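Local coordinates for protein forkhead-associated 1 (PDB 6C4U) that binds threonine-phosphorylated peptides as a forkhead-associated domain, here engineered to recognise a phosphopeptide of the human transcription factor c-Myc, at residues 47-50 against 51-54; 55-58 against 59-62; 95-98 against 99-102. All blocks are in the same frame, centred on the assembly; numbering follows the deposited sequence.

Contact 1 of 3, residues 47-50 against 51-54; sequences DYHL and GNIL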
ATOM      1  N   ASP F  47       2.748   8.912   0.119  1.00 90.42           N
ATOM      2  CA  ASP F  47       1.355   9.136  -0.239  1.00 97.57           C
ATOM      3  C   ASP F  47       0.427   8.878   0.960  1.00 90.83           C
ATOM      4  O   ASP F  47      -0.561   9.580   1.131  1.00102.40           O
ATOM      5  CB  ASP F  47       0.969   8.263  -1.429  1.00104.49           C
ATOM      6  CG  ASP F  47       1.712   8.655  -2.690  1.00102.05           C
ATOM      7  OD1 ASP F  47       1.259   9.613  -3.362  1.00103.91           O
ATOM      8  OD2 ASP F  47       2.718   7.997  -3.016  1.00 96.97           O
ATOM      9  N   TYR F  48       0.753   7.874   1.771  1.00 85.86           N
ATOM     10  CA  TYR F  48       0.007   7.542   2.985  1.00 85.10           C
ATOM     11  C   TYR F  48       0.973   7.576   4.142  1.00 92.74           C
ATOM     12  O   TYR F  48       1.944   6.819   4.169  1.00 79.49           O
ATOM     13  CB  TYR F  48      -0.570   6.133   2.883  1.00 87.58           C
ATOM     14  CG  TYR F  48      -1.634   5.783   3.904  1.00 85.08           C
ATOM     15  CD1 TYR F  48      -2.943   6.189   3.737  1.00 92.16           C
ATOM     16  CD2 TYR F  48      -1.339   4.977   5.000  1.00 80.97           C
ATOM     17  CE1 TYR F  48      -3.932   5.834   4.680  1.00 93.66           C
ATOM     18  CE2 TYR F  48      -2.311   4.579   5.894  1.00 82.06           C
ATOM     19  CZ  TYR F  48      -3.591   5.054   5.769  1.00 89.46           C
ATOM     20  OH  TYR F  48      -4.592   4.686   6.633  1.00103.82           O
ATOM     21  N   HIS F  49       0.719   8.457   5.103  1.00103.68           N
ATOM     22  CA  HIS F  49       1.585   8.546   6.267  1.00100.95           C
ATOM     23  C   HIS F  49       1.144   7.480   7.256  1.00100.34           C
ATOM     24  O   HIS F  49       0.032   7.538   7.776  1.00114.34           O
ATOM     25  CB  HIS F  49       1.510   9.938   6.872  1.00102.57           C
ATOM     26  CG  HIS F  49       2.522  10.171   7.942  1.00117.82           C
ATOM     27  ND1 HIS F  49       2.229  10.823   9.119  1.00130.48           N
ATOM     28  CD2 HIS F  49       3.830   9.819   8.020  1.00129.47           C
ATOM     29  CE1 HIS F  49       3.320  10.878   9.866  1.00137.95           C
ATOM     30  NE2 HIS F  49       4.301  10.270   9.224  1.00137.31           N
ATOM     31  N   LEU F  50       1.997   6.491   7.492  1.00 95.87           N
ATOM     32  CA  LEU F  50       1.727   5.482   8.519  1.00 94.65           C
ATOM     33  C   LEU F  50       1.926   5.994   9.945  1.00110.43           C
ATOM     34  O   LEU F  50       1.608   5.286  10.890  1.00117.93           O
ATOM     35  CB  LEU F  50       2.595   4.241   8.300  1.00 86.88           C
ATOM     36  CG  LEU F  50       2.370   3.478   6.996  1.00 90.12           C
ATOM     37  CD1 LEU F  50       3.336   2.316   6.865  1.00 90.96           C
ATOM     38  CD2 LEU F  50       0.952   2.934   6.947  1.00 91.12           C
ATOM     39  N   GLY F  51       2.480   7.197  10.093  1.00115.86           N
ATOM     40  CA  GLY F  51       2.663   7.834  11.394  1.00116.43           C
ATOM     41  C   GLY F  51       4.120   7.778  11.816  1.00122.42           C
ATOM     42  O   GLY F  51       4.887   6.972  11.287  1.00138.55           O
ATOM     43  N   ASN F  52       4.496   8.605  12.786  1.00128.51           N
ATOM     44  CA  ASN F  52       5.894   8.750  13.192  1.00128.30           C
ATOM     45  C   ASN F  52       6.326   7.665  14.176  1.00105.78           C
ATOM     46  O   ASN F  52       6.851   7.947  15.235  1.00101.84           O
ATOM     47  CB  ASN F  52       6.136  10.169  13.747  1.00148.19           C
ATOM     48  CG  ASN F  52       5.876  11.257  12.708  1.00160.58           C
ATOM     49  OD1 ASN F  52       6.307  11.154  11.560  1.00164.26           O
ATOM     50  ND2 ASN F  52       5.175  12.304  13.104  1.00160.83           N
ATOM     51  N   ILE F  53       6.131   6.416  13.767  1.00108.11           N
ATOM     52  CA  ILE F  53       6.393   5.219  14.563  1.00128.97           C
ATOM     53  C   ILE F  53       7.763   4.689  14.108  1.00138.73           C
ATOM     54  O   ILE F  53       7.899   4.262  12.962  1.00154.35           O
ATOM     55  CB  ILE F  53       5.338   4.114  14.304  1.00139.04           C
ATOM     56  CG1 ILE F  53       3.902   4.667  14.421  1.00132.99           C
ATOM     57  CG2 ILE F  53       5.564   2.911  15.214  1.00136.90           C
ATOM     58  CD1 ILE F  53       3.291   4.879  13.105  1.00131.36           C
ATOM     59  N   LEU F  54       8.766   4.681  14.988  1.00142.89           N
ATOM     60  CA  LEU F  54      10.153   4.521  14.519  1.00135.53           C
ATOM     61  C   LEU F  54      10.480   3.198  13.805  1.00119.36           C
ATOM     62  O   LEU F  54      11.171   3.209  12.794  1.00125.09           O
ATOM     63  CB  LEU F  54      11.165   4.852  15.632  1.00143.25           C
ATOM     64  CG  LEU F  54      11.340   6.394  15.913  1.00147.46           C
ATOM     65  CD1 LEU F  54      12.155   7.177  14.859  1.00132.30           C
ATOM     66  CD2 LEU F  54      10.056   7.175  16.198  1.00151.61           C
TER
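H49 and G51 meet where the chain leaves strand 48-49: G51 adopts a positive phi, and an inverse gamma turn centred on N52 follows, with a weak I53 N to G51 O bond of 2.8 Å. At the backbone angles of G51 a beta carbon would be driven into the carbonyl oxygen of L50, so the site calls for glycine.

The main side-chain feature is the H49 imidazole, lying over the backbone just ahead of it. With CG anti to the backbone N (chi1 -171°), the ring reaches forward over G51, whose CA sits 3.7 Å from the H49 ring centroid and 19° off the normal, a CH-pi contact on one face. N52 comes instead at the ring edge, near its plane. Its OD1 accepts a weak hydrogen bond from H49 NE2 at 3.2 Å, bent to 129°. H49 NE2 also has a weak bond to R42 O.

The chemistry implies a modest, distributed hold: one imidazole N-H is shared between two imperfect acceptors, while the ring face rests on the CA of a glycine whose backbone angles, not the ring, call for that residue.

Contact 2 of 3, residues 55-58 against 59-62; sequences PVSN and KHFQ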
ATOM      1  N   PRO F  55       9.959   2.071  14.291  1.00105.24           N
ATOM      2  CA  PRO F  55      10.208   0.791  13.574  1.00114.14           C
ATOM      3  C   PRO F  55       9.482   0.634  12.225  1.00118.20           C
ATOM      4  O   PRO F  55       9.678  -0.370  11.523  1.00106.70           O
ATOM      5  CB  PRO F  55       9.709  -0.264  14.573  1.00107.00           C
ATOM      6  CG  PRO F  55       9.683   0.429  15.888  1.00105.84           C
ATOM      7  CD  PRO F  55       9.295   1.841  15.582  1.00 99.36           C
ATOM      8  N   VAL F  56       8.614   1.584  11.892  1.00124.75           N
ATOM      9  CA  VAL F  56       8.095   1.685  10.543  1.00121.22           C
ATOM     10  C   VAL F  56       9.150   2.420   9.731  1.00115.24           C
ATOM     11  O   VAL F  56       9.583   3.515  10.096  1.00 99.48           O
ATOM     12  CB  VAL F  56       6.742   2.424  10.491  1.00132.56           C
ATOM     13  CG1 VAL F  56       6.296   2.649   9.050  1.00133.99           C
ATOM     14  CG2 VAL F  56       5.698   1.630  11.270  1.00140.92           C
ATOM     15  N   SER F  57       9.596   1.776   8.660  1.00108.44           N
ATOM     16  CA  SER F  57      10.511   2.385   7.696  1.00 92.35           C
ATOM     17  C   SER F  57       9.934   3.655   7.056  1.00 80.84           C
ATOM     18  O   SER F  57       8.719   3.780   6.901  1.00 99.13           O
ATOM     19  CB  SER F  57      10.913   1.343   6.634  1.00 83.62           C
ATOM     20  OG  SER F  57      11.362   0.139   7.247  1.00 81.80           O
ATOM     21  N   ASN F  58      10.817   4.592   6.721  1.00 82.14           N
ATOM     22  CA  ASN F  58      10.428   5.874   6.113  1.00 95.16           C
ATOM     23  C   ASN F  58       9.639   5.676   4.844  1.00 94.65           C
ATOM     24  O   ASN F  58       8.650   6.378   4.609  1.00 85.26           O
ATOM     25  CB  ASN F  58      11.659   6.726   5.799  1.00107.51           C
ATOM     26  CG  ASN F  58      12.223   7.373   7.026  1.00111.13           C
ATOM     27  OD1 ASN F  58      11.771   8.451   7.428  1.00 99.20           O
ATOM     28  ND2 ASN F  58      13.193   6.709   7.654  1.00110.89           N
ATOM     29  N   LYS F  59      10.123   4.755   4.015  1.00 95.89           N
ATOM     30  CA  LYS F  59       9.352   4.231   2.903  1.00 95.56           C
ATOM     31  C   LYS F  59       9.288   2.738   3.162  1.00 94.49           C
ATOM     32  O   LYS F  59      10.285   2.025   3.029  1.00 90.13           O
ATOM     33  CB  LYS F  59       9.972   4.571   1.545  1.00100.53           C
ATOM     34  CG  LYS F  59       9.835   6.035   1.155  1.00112.27           C
ATOM     35  CD  LYS F  59       9.606   6.436  -0.286  1.00119.73           C
ATOM     36  CE  LYS F  59       9.694   7.975  -0.341  1.00124.04           C
ATOM     37  NZ  LYS F  59       8.809   8.746  -1.287  1.00119.84           N
ATOM     38  N   HIS F  60       8.103   2.283   3.562  1.00 89.94           N
ATOM     39  CA  HIS F  60       7.905   0.951   4.093  1.00 85.82           C
ATOM     40  C   HIS F  60       7.365  -0.035   3.066  1.00 81.63           C
ATOM     41  O   HIS F  60       7.843  -1.157   2.970  1.00 83.43           O
ATOM     42  CB  HIS F  60       6.975   1.017   5.301  1.00 89.64           C
ATOM     43  CG  HIS F  60       7.040  -0.201   6.158  1.00 89.68           C
ATOM     44  ND1 HIS F  60       7.692  -0.223   7.368  1.00 83.51           N
ATOM     45  CD2 HIS F  60       6.565  -1.453   5.957  1.00 91.06           C
ATOM     46  CE1 HIS F  60       7.605  -1.439   7.884  1.00 88.19           C
ATOM     47  NE2 HIS F  60       6.930  -2.207   7.044  1.00 84.10           N
ATOM     48  N   PHE F  61       6.347   0.365   2.318  1.00 70.45           N
ATOM     49  CA  PHE F  61       5.888  -0.468   1.198  1.00 70.43           C
ATOM     50  C   PHE F  61       5.260   0.405   0.133  1.00 67.20           C
ATOM     51  O   PHE F  61       4.955   1.566   0.389  1.00 64.15           O
ATOM     52  CB  PHE F  61       4.950  -1.609   1.665  1.00 74.79           C
ATOM     53  CG  PHE F  61       3.643  -1.146   2.264  1.00 79.37           C
ATOM     54  CD1 PHE F  61       3.548  -0.891   3.636  1.00 87.67           C
ATOM     55  CD2 PHE F  61       2.498  -0.990   1.483  1.00 74.53           C
ATOM     56  CE1 PHE F  61       2.363  -0.440   4.194  1.00 88.83           C
ATOM     57  CE2 PHE F  61       1.301  -0.558   2.048  1.00 73.30           C
ATOM     58  CZ  PHE F  61       1.239  -0.286   3.391  1.00 74.95           C
ATOM     59  N   GLN F  62       5.123  -0.150  -1.067  1.00 61.04           N
ATOM     60  CA  GLN F  62       4.496   0.552  -2.165  1.00 65.12           C
ATOM     61  C   GLN F  62       3.386  -0.304  -2.701  1.00 70.64           C
ATOM     62  O   GLN F  62       3.424  -1.540  -2.588  1.00 61.53           O
ATOM     63  CB  GLN F  62       5.492   0.800  -3.312  1.00 74.94           C
ATOM     64  CG  GLN F  62       6.873   1.261  -2.882  1.00 75.64           C
ATOM     65  CD  GLN F  62       7.734   1.726  -4.004  1.00 73.59           C
ATOM     66  OE1 GLN F  62       7.850   2.917  -4.221  1.00 74.26           O
ATOM     67  NE2 GLN F  62       8.411   0.793  -4.655  1.00 88.49           N
TER
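S57 and H60 carry the polar part of this contact, their CA atoms 4.7 Å apart as the chain bends towards strand 61-66. The backbone S57 N donates to H60 ND1 at 3.0 Å. The donor lies only 10° out of the imidazole plane, although the N-H...N angle of 138° shows a bent bond. Since ND1 accepts, the proton probably sits on H60 NE2, which is hydrogen-bonded to G80 O; the ring is thus gripped at both nitrogens and its rotation fixed.

Van der Waals contacts involve the same ring. H60 CG stands anti to the backbone N (chi1 -162°), which turns the imidazole back towards the preceding loop. There V56 CG1 approaches H60 ND1 to 3.6 Å, the two side chains crossing at about a right angle, and S57 CB lies 3.7 Å from the same ND1. With an alanine here in place of H60 the ring is gone, and S57 N and G80 O would probably each lose this partner, with a gap opening beside V56.

Ligand contacts form a third group. S57 OG has its strongest polar partner in T78 N, and both S57 OG and N58 N are hydrogen-bonded to a modified side chain of the bound peptide, presumably its phosphothreonine. By bonding S57 N, the H60 ring probably helps to position the peptide-binding S57 and so acts as a second-shell residue.

Within the fold, H60 and F61 both face F40 of strand 34-41 in a classic beta bulge where strand 61-66 begins. The F61 ring stacks on F40, and H60 also touches V104, so the segment leads from the loop that contacts the peptide into strand 61-66, with H60 reaching strand 101-105 of the other sheet.

Contact 3 of 3, residues 95-98 against 99-102; sequences LLSQ and GDEI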
ATOM      1  N   LEU F  95       0.421  -9.908  -5.599  1.00 88.31           N
ATOM      2  CA  LEU F  95      -0.903  -9.474  -6.075  1.00 91.91           C
ATOM      3  C   LEU F  95      -1.839  -9.162  -4.912  1.00 92.10           C
ATOM      4  O   LEU F  95      -1.950  -9.965  -3.987  1.00 98.05           O
ATOM      5  CB  LEU F  95      -1.558 -10.580  -6.914  1.00 85.75           C
ATOM      6  CG  LEU F  95      -2.773 -10.104  -7.738  1.00 97.76           C
ATOM      7  CD1 LEU F  95      -2.349  -9.363  -9.026  1.00108.21           C
ATOM      8  CD2 LEU F  95      -3.673 -11.275  -8.072  1.00 97.99           C
ATOM      9  N   LEU F  96      -2.498  -8.012  -4.966  1.00 84.31           N
ATOM     10  CA  LEU F  96      -3.496  -7.634  -3.972  1.00 84.29           C
ATOM     11  C   LEU F  96      -4.877  -8.015  -4.463  1.00 86.72           C
ATOM     12  O   LEU F  96      -5.304  -7.616  -5.545  1.00 89.28           O
ATOM     13  CB  LEU F  96      -3.470  -6.143  -3.665  1.00 81.50           C
ATOM     14  CG  LEU F  96      -2.246  -5.649  -2.919  1.00 80.15           C
ATOM     15  CD1 LEU F  96      -2.276  -4.136  -2.850  1.00 77.26           C
ATOM     16  CD2 LEU F  96      -2.217  -6.211  -1.521  1.00 88.50           C
ATOM     17  N   SER F  97      -5.545  -8.846  -3.655  1.00101.52           N
ATOM     18  CA  SER F  97      -6.934  -9.215  -3.846  1.00 97.58           C
ATOM     19  C   SER F  97      -7.824  -8.251  -3.052  1.00 92.79           C
ATOM     20  O   SER F  97      -7.372  -7.565  -2.118  1.00 96.76           O
ATOM     21  CB  SER F  97      -7.188 -10.652  -3.383  1.00104.20           C
ATOM     22  OG  SER F  97      -6.207 -11.557  -3.867  1.00109.64           O
ATOM     23  N   GLN F  98      -9.091  -8.220  -3.443  1.00 87.29           N
ATOM     24  CA  GLN F  98     -10.126  -7.519  -2.700  1.00 81.37           C
ATOM     25  C   GLN F  98     -10.128  -7.838  -1.205  1.00 75.75           C
ATOM     26  O   GLN F  98      -9.957  -8.993  -0.816  1.00 68.40           O
ATOM     27  CB  GLN F  98     -11.493  -7.783  -3.332  1.00 81.77           C
ATOM     28  CG  GLN F  98     -12.639  -7.118  -2.626  1.00 86.83           C
ATOM     29  CD  GLN F  98     -12.545  -5.603  -2.629  1.00 84.97           C
ATOM     30  OE1 GLN F  98     -13.204  -4.925  -3.377  1.00 77.35           O
ATOM     31  NE2 GLN F  98     -11.583  -5.033  -1.882  1.00 87.28           N
ATOM     32  N   GLY F  99     -10.273  -6.803  -0.378  1.00 71.52           N
ATOM     33  CA  GLY F  99     -10.336  -6.993   1.057  1.00 75.50           C
ATOM     34  C   GLY F  99      -9.074  -7.472   1.742  1.00 72.94           C
ATOM     35  O   GLY F  99      -9.150  -7.908   2.884  1.00 79.87           O
ATOM     36  N   ASP F 100      -7.916  -7.392   1.090  1.00 80.42           N
ATOM     37  CA  ASP F 100      -6.664  -7.870   1.705  1.00 78.20           C
ATOM     38  C   ASP F 100      -6.256  -6.992   2.869  1.00 74.42           C
ATOM     39  O   ASP F 100      -6.598  -5.813   2.906  1.00 69.67           O
ATOM     40  CB  ASP F 100      -5.520  -7.914   0.678  1.00 83.01           C
ATOM     41  CG  ASP F 100      -5.540  -9.169  -0.187  1.00 92.35           C
ATOM     42  OD1 ASP F 100      -6.465  -9.997  -0.042  1.00101.94           O
ATOM     43  OD2 ASP F 100      -4.633  -9.316  -1.021  1.00 90.86           O
ATOM     44  N   GLU F 101      -5.537  -7.583   3.820  1.00 77.10           N
ATOM     45  CA  GLU F 101      -5.127  -6.874   5.031  1.00 84.81           C
ATOM     46  C   GLU F 101      -3.602  -6.757   5.107  1.00 76.60           C
ATOM     47  O   GLU F 101      -2.885  -7.749   5.306  1.00 85.32           O
ATOM     48  CB  GLU F 101      -5.677  -7.586   6.273  1.00 98.66           C
ATOM     49  CG  GLU F 101      -5.499  -6.845   7.591  1.00106.57           C
ATOM     50  CD  GLU F 101      -6.038  -7.639   8.800  1.00115.21           C
ATOM     51  OE1 GLU F 101      -6.266  -8.886   8.721  1.00118.89           O
ATOM     52  OE2 GLU F 101      -6.280  -7.050   9.861  1.00113.02           O
ATOM     53  N   ILE F 102      -3.123  -5.529   4.981  1.00 72.89           N
ATOM     54  CA  ILE F 102      -1.699  -5.204   5.058  1.00 76.42           C
ATOM     55  C   ILE F 102      -1.382  -4.798   6.488  1.00 74.07           C
ATOM     56  O   ILE F 102      -2.050  -3.939   7.047  1.00 77.40           O
ATOM     57  CB  ILE F 102      -1.352  -4.072   4.057  1.00 76.73           C
ATOM     58  CG1 ILE F 102      -1.730  -4.513   2.630  1.00 82.75           C
ATOM     59  CG2 ILE F 102       0.129  -3.778   4.052  1.00 75.79           C
ATOM     60  CD1 ILE F 102      -1.506  -3.478   1.558  1.00 75.93           C
TER
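L96 opens the walk with its CD2 methyl, which comes 4.2 Å from CD1 of I102, the two side chains meeting at about a right angle. The same L96 CD2 passes 4.0 Å from D100 OD2, and L83 of strand 82-83 touches both L96 and D100.

At S97 the polar contacts gather. Its backbone N donates to D100 OD2 at 2.8 Å with an N-H...O angle of 152°, arriving from above the carboxylate, 63° out of its plane. D100 can offer that oxygen because its CG lies anti to the carbonyl carbon (chi1 -82°), which folds the carboxylate back over the turn. S97 O in return accepts from D100 N at 3.3 Å, again from outside the carbonyl plane. The aspartate is therefore joined to S97 through both its backbone and its side chain, while D100 OD1 has a weak bond to N84 ND2.

Q98 and G99 occupy the second and third positions (i+1 and i+2) of the turn. The positive phi of G99 is what a type II turn requires at its third position, where glycine is common.

S97 to D100 form a type II beta turn, reinforced by the aspartate side chain. The connection takes strand 94-96 of one sheet into strand 101-105 of the other, an intersheet passage of the FHA beta sandwich, with L96 and I102 facing its interior.

In the fold
Followed from the N terminus, the three contacts come in series, each local to one bend, and none nests within or crosses another. Contact 1 turns the chain out of strand 48-49; contact 2 takes up directly where it stops and brings the loop back into strand 61-66. Their centres are 8 Å apart; L50 CD1 lies 4.0 Å from F61 CE1, closing the loop between the two strands, and 3.7 Å from V56 CG1 inside it. Contact 3 carries strand 94-96 into strand 101-105, on the other side of the chain's centre. It is joined to contact 2 through the interior, where F61 CZ lies 3.7 Å from I102 CG2, linking the two sheets; contacts 1 and 3 do not touch.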